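Local atomic coordinates of ThiJ/PfpI family protein (Pseudomonas syringae pv. tomato, PDB entry 3EWN), a protein that is of unknown function but belongs to the DJ-1/PfpI family, whose members share the class I glutamine amidotransferase-like alpha/beta fold. Residues A[82-87]-A[114-119]; A[22-27]-A[50-55]. All blocks are in the same frame, centred on the assembly; numbering follows the deposited sequence.

How the contacts relate
Both contacts lie at the N-terminal ends of parallel strands of the central, mostly parallel sheet of the DJ-1/PfpI fold, with their centres about 12 Å apart and each about 15 Å from the centre of the chain. Contact 2 pairs the starts of strands 25-29 and 53-58; contact 1 pairs the entries to strands 87-90 and 119-123. Strands 25-29 and 87-90 are neighbours, so the two contacts follow one another across the sheet. They meet where Thr86 N lies 2.7 Å from Gln25 O and Val87 O lies 2.9 Å from Ala27 N, both probable hydrogen bonds. Beside this seam, Leu85 CD1 packs on Ala27 CB at 3.4 Å.

Contact 1: A[82-87]-A[114-119]; sequences PRDLTV and GARAKY
In the central sheet of this DJ-1/PfpI fold, segments 82-87 and 114-119 lead side by side into the parallel strands 87-90 and 119-123, and Arg116 ties their approaches together. Its side chain bends at chi3 (-61°), and the guanidinium turns its NE and NH2 to a single acceptor, Arg83 O. The shorter bond, from Arg116 NH2, measures 3.0 Å; both donors come from the same face of the carbonyl, above its plane rather than on a lone pair. Arg116 NE also makes a salt bridge of 2.9 Å to Asp84 OD1, which sits at the edge of the guanidinium, although the carboxylate plane is turned 52° from it. The guanidinium of Arg83 lies flat over one face of that of Arg116, with centres 3.7 Å apart and planes only 17° from parallel. Arg116 NH2 stands over the centre of the Arg83 group. Asp112 forms a salt bridge with Arg116 NH2 and a long, weak ion pair with Arg83 NH1.

Further along, the backbones join through Lys118 N to Leu85 O (3.1 Å) and Tyr119 N to Thr86 O (2.9 Å). A water donates to both Leu85 O and Arg116 O, bridging the loops before the strands pair. Val87 and Tyr119 project from the same face of the sheet, where Val87 CG2 comes within 4.1 Å of Tyr119 CD2 and both residues touch Met185 of helix 177-189. Tyr119 OH is hydrogen-bonded to Glu188 of that helix, and Thr86 OG1 to Gln25 N.

Two arginines can stack here probably because the carboxylates of Asp84 and Asp112 and the carbonyl of Arg83 offset their like charges, while the side-on grip of NE and NH2 on one oxygen, together with Asp84, probably limits rotation of the Arg116 group.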
loop_
_atom_site.group_PDB
_atom_site.type_symbol
_atom_site.label_atom_id
_atom_site.label_comp_id
_atom_site.label_asym_id
_atom_site.label_seq_id
_atom_site.Cartn_x
_atom_site.Cartn_y
_atom_site.Cartn_z
ATOM N N PRO A 82 -6.935 -22.450 -5.821
ATOM C CA PRO A 82 -7.961 -22.950 -6.746
ATOM C C PRO A 82 -7.450 -23.043 -8.186
ATOM O O PRO A 82 -6.588 -22.264 -8.600
ATOM C CB PRO A 82 -9.080 -21.926 -6.597
ATOM C CG PRO A 82 -8.997 -21.572 -5.142
ATOM C CD PRO A 82 -7.497 -21.431 -4.915
ATOM N N ARG A 83 -7.989 -23.997 -8.941
ATOM C CA ARG A 83 -7.595 -24.206 -10.333
ATOM C C ARG A 83 -8.124 -23.132 -11.282
ATOM O O ARG A 83 -7.407 -22.681 -12.174
ATOM C CB ARG A 83 -8.082 -25.576 -10.810
ATOM C CG ARG A 83 -7.372 -26.757 -10.167
ATOM C CD ARG A 83 -6.236 -27.249 -11.042
ATOM N NE ARG A 83 -6.724 -27.682 -12.350
ATOM C CZ ARG A 83 -5.941 -28.016 -13.371
ATOM N NH1 ARG A 83 -4.620 -27.970 -13.243
ATOM N NH2 ARG A 83 -6.479 -28.391 -14.524
ATOM N N ASP A 84 -9.385 -22.747 -11.103
ATOM C CA ASP A 84 -10.001 -21.728 -11.951
ATOM C C ASP A 84 -10.178 -20.442 -11.151
ATOM O O ASP A 84 -10.859 -20.427 -10.129
ATOM C CB ASP A 84 -11.355 -22.215 -12.471
ATOM C CG ASP A 84 -11.249 -23.513 -13.251
ATOM O OD1 ASP A 84 -10.124 -23.912 -13.621
ATOM O OD2 ASP A 84 -12.300 -24.136 -13.505
ATOM N N LEU A 85 -9.567 -19.363 -11.632
ATOM C CA LEU A 85 -9.616 -18.075 -10.948
ATOM C C LEU A 85 -10.263 -16.958 -11.754
ATOM O O LEU A 85 -10.295 -17.000 -12.982
ATOM C CB LEU A 85 -8.191 -17.640 -10.601
ATOM C CG LEU A 85 -7.358 -18.602 -9.755
ATOM C CD1 LEU A 85 -5.877 -18.269 -9.907
ATOM C CD2 LEU A 85 -7.796 -18.514 -8.304
ATOM N N THR A 86 -10.774 -15.954 -11.046
ATOM C CA THR A 86 -11.359 -14.796 -11.702
ATOM C C THR A 86 -10.168 -13.915 -12.056
ATOM O O THR A 86 -10.093 -13.346 -13.147
ATOM C CB THR A 86 -12.278 -14.011 -10.750
ATOM O OG1 THR A 86 -13.271 -14.893 -10.217
ATOM C CG2 THR A 86 -12.956 -12.865 -11.488
ATOM N N VAL A 87 -9.225 -13.824 -11.120
ATOM C CA VAL A 87 -8.028 -13.015 -11.318
ATOM C C VAL A 87 -6.745 -13.669 -10.819
ATOM O O VAL A 87 -6.701 -14.216 -9.720
ATOM C CB VAL A 87 -8.144 -11.653 -10.598
ATOM C CG1 VAL A 87 -6.873 -10.839 -10.827
ATOM C CG2 VAL A 87 -9.362 -10.894 -11.094
ATOM N N GLY A 114 -2.821 -19.342 -15.320
ATOM C CA GLY A 114 -3.034 -18.334 -16.344
ATOM C C GLY A 114 -3.805 -18.850 -17.550
ATOM O O GLY A 114 -4.457 -18.080 -18.257
ATOM N N ALA A 115 -3.739 -20.155 -17.790
ATOM C CA ALA A 115 -4.441 -20.748 -18.924
ATOM C C ALA A 115 -5.957 -20.731 -18.739
ATOM O O ALA A 115 -6.702 -20.849 -19.711
ATOM C CB ALA A 115 -3.959 -22.181 -19.146
ATOM N N ARG A 116 -6.415 -20.574 -17.499
ATOM C CA ARG A 116 -7.848 -20.572 -17.224
ATOM C C ARG A 116 -8.381 -19.330 -16.506
ATOM O O ARG A 116 -9.593 -19.162 -16.384
ATOM C CB ARG A 116 -8.212 -21.815 -16.411
ATOM C CG ARG A 116 -7.920 -23.133 -17.114
ATOM C CD ARG A 116 -8.307 -24.302 -16.225
ATOM N NE ARG A 116 -7.545 -24.296 -14.982
ATOM C CZ ARG A 116 -6.268 -24.646 -14.886
ATOM N NH1 ARG A 116 -5.602 -25.043 -15.964
ATOM N NH2 ARG A 116 -5.650 -24.581 -13.713
ATOM N N ALA A 117 -7.491 -18.459 -16.040
ATOM C CA ALA A 117 -7.922 -17.259 -15.329
ATOM C C ALA A 117 -8.687 -16.296 -16.229
ATOM O O ALA A 117 -8.317 -16.088 -17.384
ATOM C CB ALA A 117 -6.706 -16.551 -14.716
ATOM N N LYS A 118 -9.754 -15.706 -15.700
ATOM C CA LYS A 118 -10.555 -14.759 -16.473
ATOM C C LYS A 118 -9.713 -13.519 -16.769
ATOM O O LYS A 118 -9.777 -12.949 -17.862
ATOM C CB LYS A 118 -11.815 -14.372 -15.692
ATOM C CG LYS A 118 -12.827 -13.584 -16.509
ATOM C CD LYS A 118 -14.103 -13.304 -15.719
ATOM C CE LYS A 118 -15.102 -12.510 -16.556
ATOM N NZ LYS A 118 -16.357 -12.193 -15.814
ATOM N N TYR A 119 -8.918 -13.110 -15.786
ATOM C CA TYR A 119 -8.043 -11.954 -15.932
ATOM C C TYR A 119 -6.640 -12.323 -15.477
ATOM O O TYR A 119 -6.468 -12.973 -14.449
ATOM C CB TYR A 119 -8.541 -10.786 -15.084
ATOM C CG TYR A 119 -9.897 -10.251 -15.483
ATOM C CD1 TYR A 119 -10.037 -9.368 -16.557
ATOM C CD2 TYR A 119 -11.043 -10.623 -14.782
ATOM C CE1 TYR A 119 -11.287 -8.871 -16.919
ATOM C CE2 TYR A 119 -12.296 -10.130 -15.135
ATOM C CZ TYR A 119 -12.409 -9.257 -16.202
ATOM O OH TYR A 119 -13.646 -8.768 -16.548
HETATM O O HOH W 1 -11.438 -19.309 -14.526
#

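Contact 2: A[22-27]-A[50-55]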
loop_
_atom_site.group_PDB
_atom_site.type_symbol
_atom_site.label_atom_id
_atom_site.label_comp_id
_atom_site.label_asym_id
_atom_site.label_seq_id
_atom_site.Cartn_x
_atom_site.Cartn_y
_atom_site.Cartn_z
ATOM N N GLY A 22 -20.552 -10.372 -4.829
ATOM C CA GLY A 22 -19.822 -11.010 -5.905
ATOM C C GLY A 22 -19.247 -12.319 -5.403
ATOM O O GLY A 22 -19.365 -12.632 -4.220
ATOM N N ASP A 23 -18.620 -13.084 -6.289
ATOM C CA ASP A 23 -18.046 -14.368 -5.897
ATOM C C ASP A 23 -16.698 -14.595 -6.574
ATOM O O ASP A 23 -16.334 -15.728 -6.890
ATOM C CB ASP A 23 -19.010 -15.493 -6.271
ATOM C CG ASP A 23 -19.145 -15.671 -7.773
ATOM O OD1 ASP A 23 -19.180 -14.655 -8.498
ATOM O OD2 ASP A 23 -19.225 -16.831 -8.228
ATOM N N GLU A 24 -15.955 -13.512 -6.781
ATOM C CA GLU A 24 -14.657 -13.602 -7.435
ATOM C C GLU A 24 -13.632 -14.422 -6.656
ATOM O O GLU A 24 -13.606 -14.410 -5.424
ATOM C CB GLU A 24 -14.078 -12.201 -7.681
ATOM C CG GLU A 24 -14.925 -11.317 -8.589
ATOM C CD GLU A 24 -15.917 -10.453 -7.828
ATOM O OE1 GLU A 24 -16.137 -10.688 -6.620
ATOM O OE2 GLU A 24 -16.484 -9.530 -8.449
ATOM N N GLN A 25 -12.791 -15.134 -7.397
ATOM C CA GLN A 25 -11.717 -15.941 -6.828
ATOM C C GLN A 25 -10.465 -15.218 -7.299
ATOM O O GLN A 25 -10.159 -15.222 -8.487
ATOM C CB GLN A 25 -11.745 -17.358 -7.401
ATOM C CG GLN A 25 -13.031 -18.115 -7.116
ATOM C CD GLN A 25 -13.281 -18.287 -5.636
ATOM O OE1 GLN A 25 -12.401 -18.721 -4.893
ATOM N NE2 GLN A 25 -14.493 -17.954 -5.194
ATOM N N ILE A 26 -9.743 -14.613 -6.364
ATOM C CA ILE A 26 -8.563 -13.828 -6.696
ATOM C C ILE A 26 -7.290 -14.376 -6.070
ATOM O O ILE A 26 -7.175 -14.445 -4.845
ATOM C CB ILE A 26 -8.775 -12.362 -6.231
ATOM C CG1 ILE A 26 -10.013 -11.784 -6.925
ATOM C CG2 ILE A 26 -7.545 -11.522 -6.524
ATOM C CD1 ILE A 26 -10.527 -10.487 -6.322
ATOM N N ALA A 27 -6.333 -14.763 -6.911
ATOM C CA ALA A 27 -5.067 -15.292 -6.416
ATOM C C ALA A 27 -3.955 -14.266 -6.607
ATOM O O ALA A 27 -3.703 -13.810 -7.723
ATOM C CB ALA A 27 -4.713 -16.589 -7.146
HETATM N N MSE A 50 -17.102 -7.207 -1.811
HETATM C CA MSE A 50 -17.887 -8.052 -0.909
HETATM C C MSE A 50 -18.162 -9.416 -1.536
HETATM O O MSE A 50 -18.627 -9.497 -2.672
HETATM C CB MSE A 50 -19.226 -7.380 -0.581
HETATM C CG MSE A 50 -19.125 -6.133 0.277
HETATM SE SE MSE A 50 -20.798 -5.135 0.319
HETATM C CE MSE A 50 -21.826 -6.391 1.342
ATOM N N GLY A 51 -17.870 -10.485 -0.800
ATOM C CA GLY A 51 -18.117 -11.825 -1.306
ATOM C C GLY A 51 -16.940 -12.473 -2.012
ATOM O O GLY A 51 -16.920 -13.689 -2.206
ATOM N N ALA A 52 -15.959 -11.666 -2.399
ATOM C CA ALA A 52 -14.793 -12.183 -3.094
ATOM C C ALA A 52 -13.864 -12.896 -2.131
ATOM O O ALA A 52 -13.794 -12.556 -0.946
ATOM C CB ALA A 52 -14.051 -11.047 -3.788
ATOM N N LYS A 53 -13.161 -13.895 -2.651
ATOM C CA LYS A 53 -12.204 -14.655 -1.863
ATOM C C LYS A 53 -10.816 -14.379 -2.419
ATOM O O LYS A 53 -10.554 -14.612 -3.596
ATOM C CB LYS A 53 -12.514 -16.150 -1.944
ATOM C CG LYS A 53 -13.862 -16.515 -1.340
ATOM C CD LYS A 53 -14.113 -18.006 -1.407
ATOM C CE LYS A 53 -15.454 -18.359 -0.777
ATOM N NZ LYS A 53 -15.662 -19.832 -0.730
ATOM N N ILE A 54 -9.935 -13.862 -1.571
ATOM C CA ILE A 54 -8.570 -13.555 -1.989
ATOM C C ILE A 54 -7.596 -14.586 -1.430
ATOM O O ILE A 54 -7.629 -14.902 -0.238
ATOM C CB ILE A 54 -8.132 -12.160 -1.494
ATOM C CG1 ILE A 54 -9.041 -11.085 -2.091
ATOM C CG2 ILE A 54 -6.681 -11.897 -1.891
ATOM C CD1 ILE A 54 -8.798 -9.696 -1.528
ATOM N N TYR A 55 -6.735 -15.112 -2.292
ATOM C CA TYR A 55 -5.742 -16.095 -1.880
ATOM C C TYR A 55 -4.345 -15.496 -2.019
ATOM O O TYR A 55 -3.986 -14.998 -3.085
ATOM C CB TYR A 55 -5.847 -17.342 -2.759
ATOM C CG TYR A 55 -7.228 -17.955 -2.784
ATOM C CD1 TYR A 55 -7.633 -18.848 -1.795
ATOM C CD2 TYR A 55 -8.143 -17.614 -3.779
ATOM C CE1 TYR A 55 -8.922 -19.390 -1.794
ATOM C CE2 TYR A 55 -9.435 -18.148 -3.787
ATOM C CZ TYR A 55 -9.815 -19.034 -2.792
ATOM O OH TYR A 55 -11.087 -19.561 -2.789
HETATM O O HOH W 2 -15.987 -15.671 -3.843
#
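With CG beside the backbone N (chi1 -61°) and a second bend at chi2 (-61°), Gln25 curls its amide toward Tyr55, whose ring also stands beside its own backbone N (chi1 -55°); amide oxygen and phenol meet on one face of a parallel strand pair. This is the pairing of strands 25-29 and 53-58 in a beta-alpha-beta unit whose crossover is helix 36-46. Tyr55 OH donates to Gln25 OE1 at 2.6 Å, nearly in line with the amide C=O; the oxygen lies at the edge of the ring. Gln25 NE2 bonds weakly to Asp23 O and rests against Lys53 CD (3.8 Å), the two side chains running alongside each other.

On the other face, Ile26 CB meets Ile54 CG1 at 4.3 Å, and both isoleucines pack against Phe46 of the crossover helix. The backbone bonds run from Lys53 N to Glu24 O, from Ile26 N to Lys53 O (2.9 Å) and from Tyr55 N to Ile26 O (2.7 Å), all nearly straight.

Before the strands begin, Glu24 OE1 comes within 3.5 Å of the methyl carbon Ala52 CB, while its OE2 forms a salt bridge with Arg190. Arg190 also bonds Met50 O, the acceptor of a weak bond from Gly22 N. Between these loops one water donates to Glu24 O and, at 2.7 Å, to Gly51 O.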